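Local structure of D-2-hydroxyacid dehydrogensase protein (4LSW) at residues R217-N231 / A242-A256. The protein probably catalyses the NAD(P)-dependent interconversion of D-2-hydroxyacids and 2-oxoacids. Numbering follows the deposited sequence.
Sequences RDVIEALGPEGMLIN and ALIAALADGRLGSAA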
loop_
_atom_site.group_PDB
_atom_site.type_symbol
_atom_site.label_atom_id
_atom_site.label_comp_id
_atom_site.label_asym_id
_atom_site.label_seq_id
_atom_site.Cartn_x
_atom_site.Cartn_y
_atom_site.Cartn_z
ATOM N N ARG A 217 -8.131 -5.548 19.484
ATOM C CA ARG A 217 -9.414 -6.079 19.952
ATOM C C ARG A 217 -10.432 -4.984 20.296
ATOM O O ARG A 217 -11.598 -5.098 19.927
ATOM C CB ARG A 217 -9.230 -7.004 21.169
ATOM C CG ARG A 217 -10.547 -7.480 21.781
ATOM C CD ARG A 217 -10.332 -8.441 22.962
ATOM N NE ARG A 217 -10.326 -9.840 22.550
ATOM C CZ ARG A 217 -11.277 -10.715 22.861
ATOM N NH1 ARG A 217 -12.316 -10.350 23.603
ATOM N NH2 ARG A 217 -11.184 -11.969 22.446
ATOM N N ASP A 218 -10.008 -3.931 20.996
ATOM C CA ASP A 218 -10.961 -2.906 21.402
ATOM C C ASP A 218 -11.565 -2.157 20.209
ATOM O O ASP A 218 -12.770 -1.892 20.187
ATOM C CB ASP A 218 -10.338 -1.928 22.414
ATOM C CG ASP A 218 -10.106 -2.559 23.774
ATOM O OD1 ASP A 218 -10.791 -3.545 24.098
ATOM O OD2 ASP A 218 -9.238 -2.050 24.510
ATOM N N VAL A 219 -10.732 -1.827 19.225
ATOM C CA VAL A 219 -11.232 -1.134 18.033
ATOM C C VAL A 219 -12.169 -2.054 17.265
ATOM O O VAL A 219 -13.252 -1.647 16.846
ATOM C CB VAL A 219 -10.087 -0.689 17.122
ATOM C CG1 VAL A 219 -10.636 -0.116 15.807
ATOM C CG2 VAL A 219 -9.245 0.345 17.843
ATOM N N ILE A 220 -11.747 -3.302 17.100
ATOM C CA ILE A 220 -12.526 -4.287 16.363
ATOM C C ILE A 220 -13.880 -4.527 17.028
ATOM O O ILE A 220 -14.915 -4.610 16.366
ATOM C CB ILE A 220 -11.729 -5.596 16.200
ATOM C CG1 ILE A 220 -10.513 -5.343 15.302
ATOM C CG2 ILE A 220 -12.625 -6.685 15.633
ATOM C CD1 ILE A 220 -9.467 -6.444 15.351
ATOM N N GLU A 221 -13.881 -4.614 18.354
ATOM C CA GLU A 221 -15.123 -4.853 19.085
ATOM C C GLU A 221 -16.061 -3.656 19.002
ATOM O O GLU A 221 -17.277 -3.811 18.911
ATOM C CB GLU A 221 -14.831 -5.218 20.548
ATOM C CG GLU A 221 -14.258 -6.613 20.666
ATOM C CD GLU A 221 -14.264 -7.150 22.074
ATOM O OE1 GLU A 221 -14.417 -6.366 23.042
ATOM O OE2 GLU A 221 -14.107 -8.377 22.199
ATOM N N ALA A 222 -15.486 -2.466 19.029
ATOM C CA ALA A 222 -16.269 -1.250 18.878
ATOM C C ALA A 222 -16.880 -1.130 17.476
ATOM O O ALA A 222 -17.979 -0.593 17.320
ATOM C CB ALA A 222 -15.430 -0.017 19.230
ATOM N N LEU A 223 -16.168 -1.627 16.470
ATOM C CA LEU A 223 -16.686 -1.639 15.109
ATOM C C LEU A 223 -17.950 -2.499 15.065
ATOM O O LEU A 223 -18.943 -2.117 14.446
ATOM C CB LEU A 223 -15.618 -2.137 14.136
ATOM C CG LEU A 223 -15.940 -2.117 12.644
ATOM C CD1 LEU A 223 -16.560 -0.770 12.272
ATOM C CD2 LEU A 223 -14.673 -2.389 11.869
ATOM N N GLY A 224 -17.919 -3.651 15.725
ATOM C CA GLY A 224 -19.157 -4.309 16.105
ATOM C C GLY A 224 -19.699 -5.375 15.174
ATOM O O GLY A 224 -19.176 -5.603 14.077
ATOM N N PRO A 225 -20.770 -6.041 15.616
ATOM C CA PRO A 225 -21.252 -7.259 14.951
ATOM C C PRO A 225 -21.841 -7.044 13.574
ATOM O O PRO A 225 -21.999 -8.012 12.824
ATOM C CB PRO A 225 -22.343 -7.779 15.909
ATOM C CG PRO A 225 -22.711 -6.609 16.766
ATOM C CD PRO A 225 -21.442 -5.809 16.906
ATOM N N GLU A 226 -22.178 -5.801 13.255
ATOM C CA GLU A 226 -22.647 -5.477 11.917
ATOM C C GLU A 226 -21.763 -4.430 11.263
ATOM O O GLU A 226 -22.160 -3.790 10.287
ATOM C CB GLU A 226 -24.110 -5.044 11.955
ATOM C CG GLU A 226 -25.005 -6.177 12.457
ATOM C CD GLU A 226 -26.486 -5.880 12.398
ATOM O OE1 GLU A 226 -26.888 -4.899 11.740
ATOM O OE2 GLU A 226 -27.254 -6.646 13.020
ATOM N N GLY A 227 -20.564 -4.254 11.805
ATOM C CA GLY A 227 -19.592 -3.374 11.206
ATOM C C GLY A 227 -18.688 -4.129 10.265
ATOM O O GLY A 227 -18.585 -5.357 10.325
ATOM N N MET A 228 -18.023 -3.383 9.387
ATOM C CA MET A 228 -17.128 -3.941 8.396
ATOM C C MET A 228 -15.788 -3.218 8.440
ATOM O O MET A 228 -15.738 -1.985 8.443
ATOM C CB MET A 228 -17.746 -3.800 7.003
ATOM C CG MET A 228 -16.834 -4.313 5.920
ATOM S SD MET A 228 -17.411 -3.961 4.252
ATOM C CE MET A 228 -19.045 -4.657 4.348
ATOM N N LEU A 229 -14.706 -3.987 8.471
ATOM C CA LEU A 229 -13.359 -3.444 8.433
ATOM C C LEU A 229 -12.789 -3.586 7.025
ATOM O O LEU A 229 -12.811 -4.682 6.462
ATOM C CB LEU A 229 -12.469 -4.204 9.426
ATOM C CG LEU A 229 -11.045 -3.663 9.584
ATOM C CD1 LEU A 229 -11.031 -2.323 10.327
ATOM C CD2 LEU A 229 -10.156 -4.695 10.289
ATOM N N ILE A 230 -12.309 -2.484 6.446
ATOM C CA ILE A 230 -11.684 -2.543 5.129
ATOM C C ILE A 230 -10.239 -2.116 5.252
ATOM O O ILE A 230 -9.966 -0.998 5.659
ATOM C CB ILE A 230 -12.392 -1.626 4.095
ATOM C CG1 ILE A 230 -13.877 -1.987 3.968
ATOM C CG2 ILE A 230 -11.699 -1.714 2.733
ATOM C CD1 ILE A 230 -14.803 -1.117 4.820
ATOM N N ASN A 231 -9.308 -3.008 4.929
ATOM C CA ASN A 231 -7.906 -2.660 5.017
ATOM C C ASN A 231 -7.187 -2.634 3.681
ATOM O O ASN A 231 -7.116 -3.662 2.989
ATOM C CB ASN A 231 -7.140 -3.568 5.976
ATOM C CG ASN A 231 -5.759 -3.055 6.226
ATOM O OD1 ASN A 231 -5.482 -1.868 6.024
ATOM N ND2 ASN A 231 -4.860 -3.942 6.640
ATOM N N ALA A 242 -6.546 -11.013 16.806
ATOM C CA ALA A 242 -7.759 -10.398 17.331
ATOM C C ALA A 242 -8.827 -10.312 16.243
ATOM O O ALA A 242 -10.013 -10.487 16.527
ATOM C CB ALA A 242 -7.471 -9.029 17.881
ATOM N N LEU A 243 -8.398 -10.033 15.010
ATOM C CA LEU A 243 -9.326 -9.880 13.895
ATOM C C LEU A 243 -9.985 -11.216 13.561
ATOM O O LEU A 243 -11.208 -11.309 13.422
ATOM C CB LEU A 243 -8.592 -9.319 12.674
ATOM C CG LEU A 243 -9.408 -9.173 11.381
ATOM C CD1 LEU A 243 -10.642 -8.341 11.644
ATOM C CD2 LEU A 243 -8.560 -8.536 10.299
ATOM N N ILE A 244 -9.175 -12.270 13.482
ATOM C CA ILE A 244 -9.699 -13.585 13.163
ATOM C C ILE A 244 -10.672 -14.087 14.234
ATOM O O ILE A 244 -11.751 -14.576 13.918
ATOM C CB ILE A 244 -8.550 -14.584 12.930
ATOM C CG1 ILE A 244 -7.828 -14.215 11.629
ATOM C CG2 ILE A 244 -9.082 -15.996 12.831
ATOM C CD1 ILE A 244 -6.481 -14.882 11.452
ATOM N N ALA A 245 -10.299 -13.940 15.504
ATOM C CA ALA A 245 -11.173 -14.367 16.587
ATOM C C ALA A 245 -12.503 -13.614 16.583
ATOM O O ALA A 245 -13.559 -14.198 16.819
ATOM C CB ALA A 245 -10.477 -14.201 17.925
ATOM N N ALA A 246 -12.445 -12.315 16.312
ATOM C CA ALA A 246 -13.660 -11.507 16.305
ATOM C C ALA A 246 -14.580 -11.869 15.136
ATOM O O ALA A 246 -15.799 -11.909 15.295
ATOM C CB ALA A 246 -13.324 -10.037 16.285
ATOM N N LEU A 247 -14.000 -12.133 13.971
ATOM C CA LEU A 247 -14.799 -12.567 12.825
ATOM C C LEU A 247 -15.434 -13.929 13.077
ATOM O O LEU A 247 -16.596 -14.150 12.737
ATOM C CB LEU A 247 -13.959 -12.592 11.547
ATOM C CG LEU A 247 -13.592 -11.210 11.011
ATOM C CD1 LEU A 247 -12.401 -11.266 10.078
ATOM C CD2 LEU A 247 -14.789 -10.600 10.296
ATOM N N ALA A 248 -14.669 -14.831 13.689
ATOM C CA ALA A 248 -15.176 -16.158 14.021
ATOM C C ALA A 248 -16.329 -16.096 15.024
ATOM O O ALA A 248 -17.298 -16.849 14.900
ATOM C CB ALA A 248 -14.039 -17.037 14.564
ATOM N N ASP A 249 -16.216 -15.194 15.999
ATOM C CA ASP A 249 -17.173 -15.057 17.103
ATOM C C ASP A 249 -18.428 -14.276 16.744
ATOM O O ASP A 249 -19.420 -14.311 17.474
ATOM C CB ASP A 249 -16.539 -14.296 18.274
ATOM C CG ASP A 249 -15.551 -15.121 19.057
ATOM O OD1 ASP A 249 -15.462 -16.349 18.835
ATOM O OD2 ASP A 249 -14.874 -14.515 19.915
ATOM N N GLY A 250 -18.367 -13.527 15.650
ATOM C CA GLY A 250 -19.449 -12.622 15.312
ATOM C C GLY A 250 -19.345 -11.265 15.994
ATOM O O GLY A 250 -20.248 -10.443 15.875
ATOM N N ARG A 251 -18.246 -11.027 16.710
ATOM C CA ARG A 251 -18.009 -9.726 17.327
ATOM C C ARG A 251 -17.708 -8.635 16.286
ATOM O O ARG A 251 -17.923 -7.448 16.542
ATOM C CB ARG A 251 -16.889 -9.800 18.374
ATOM C CG ARG A 251 -17.299 -10.476 19.678
ATOM C CD ARG A 251 -16.155 -10.538 20.692
ATOM N NE ARG A 251 -15.153 -11.533 20.307
ATOM C CZ ARG A 251 -13.878 -11.268 20.036
ATOM N NH1 ARG A 251 -13.070 -12.258 19.670
ATOM N NH2 ARG A 251 -13.397 -10.040 20.133
ATOM N N LEU A 252 -17.195 -9.047 15.129
ATOM C CA LEU A 252 -17.059 -8.163 13.972
ATOM C C LEU A 252 -17.870 -8.776 12.857
ATOM O O LEU A 252 -17.793 -9.984 12.620
ATOM C CB LEU A 252 -15.603 -8.048 13.522
ATOM C CG LEU A 252 -15.418 -7.171 12.267
ATOM C CD1 LEU A 252 -15.908 -5.746 12.525
ATOM C CD2 LEU A 252 -13.980 -7.178 11.844
ATOM N N GLY A 253 -18.624 -7.940 12.152
ATOM C CA GLY A 253 -19.499 -8.419 11.095
ATOM C C GLY A 253 -18.796 -8.980 9.875
ATOM O O GLY A 253 -19.151 -10.067 9.403
ATOM N N SER A 254 -17.818 -8.246 9.352
ATOM C CA SER A 254 -17.130 -8.665 8.139
ATOM C C SER A 254 -15.852 -7.870 7.933
ATOM O O SER A 254 -15.625 -6.857 8.596
ATOM C CB SER A 254 -18.042 -8.513 6.911
ATOM O OG SER A 254 -18.385 -7.152 6.700
ATOM N N ALA A 255 -15.023 -8.335 7.007
ATOM C CA ALA A 255 -13.788 -7.659 6.673
ATOM C C ALA A 255 -13.508 -7.796 5.191
ATOM O O ALA A 255 -13.886 -8.786 4.563
ATOM C CB ALA A 255 -12.633 -8.230 7.482
ATOM N N ALA A 256 -12.845 -6.791 4.645
ATOM C CA ALA A 256 -12.380 -6.825 3.269
ATOM C C ALA A 256 -10.921 -6.421 3.301
ATOM O O ALA A 256 -10.585 -5.326 3.731
ATOM C CB ALA A 256 -13.204 -5.869 2.411
HETATM O O HOH W 1 -18.336 -6.434 19.048
HETATM O O HOH W 2 -21.866 -10.535 13.721
HETATM O O HOH W 3 -20.673 -6.424 8.366
#
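The guanidinium of Arg217 lies flat on that of Arg251, centres 3.9 Å apart and planes 18° from parallel, joining the start of helix 217-223 to the loop that follows helix 240-249 in a Rossmann-type nucleotide-binding domain. Strands 228-231 and 254-256, joined through helix 240-249 as a beta-alpha-beta unit, run parallel in the domain's central sheet, and helix 217-223 packs beside helix 242-249 on one side of it. The stack illustrates how like charges can lie together when carboxylates sit beside them, which probably offsets their repulsion. Glu221 OE2 serves both arginines, forming salt bridges to Arg217 NH1 and, at 2.7 Å, to Arg251 NH2, although the hydrogen bond within the second is weak, bent to 128°. Asp249 OD2 is gripped side-on by Arg251 NE and NH1, the NE bond meeting the anti lone pair of OD2. Without this side chain, as with an alanine here, Asp249 and Glu221 would each probably lose a cationic partner and the Arg217 guanidinium its stacking surface.

Deeper in, Ile220 wedges between the helices: CG2, anti to the backbone N, presses tightly on Ala246 CB (3.5 Å), while CD1 rests against Leu243 CA (3.7 Å). Leu252 CD1 closes on Leu223 CG at 3.6 Å, and Leu252 CD2 reaches Leu229 CB. Beyond the type I turn 224-227, Leu229 O receives Ala256 N at 2.8 Å. On the sheet face carrying Met228, Ser254 OG sits 3.3 Å from Met228 CG, and a water links this hydroxyl to Gly227 O.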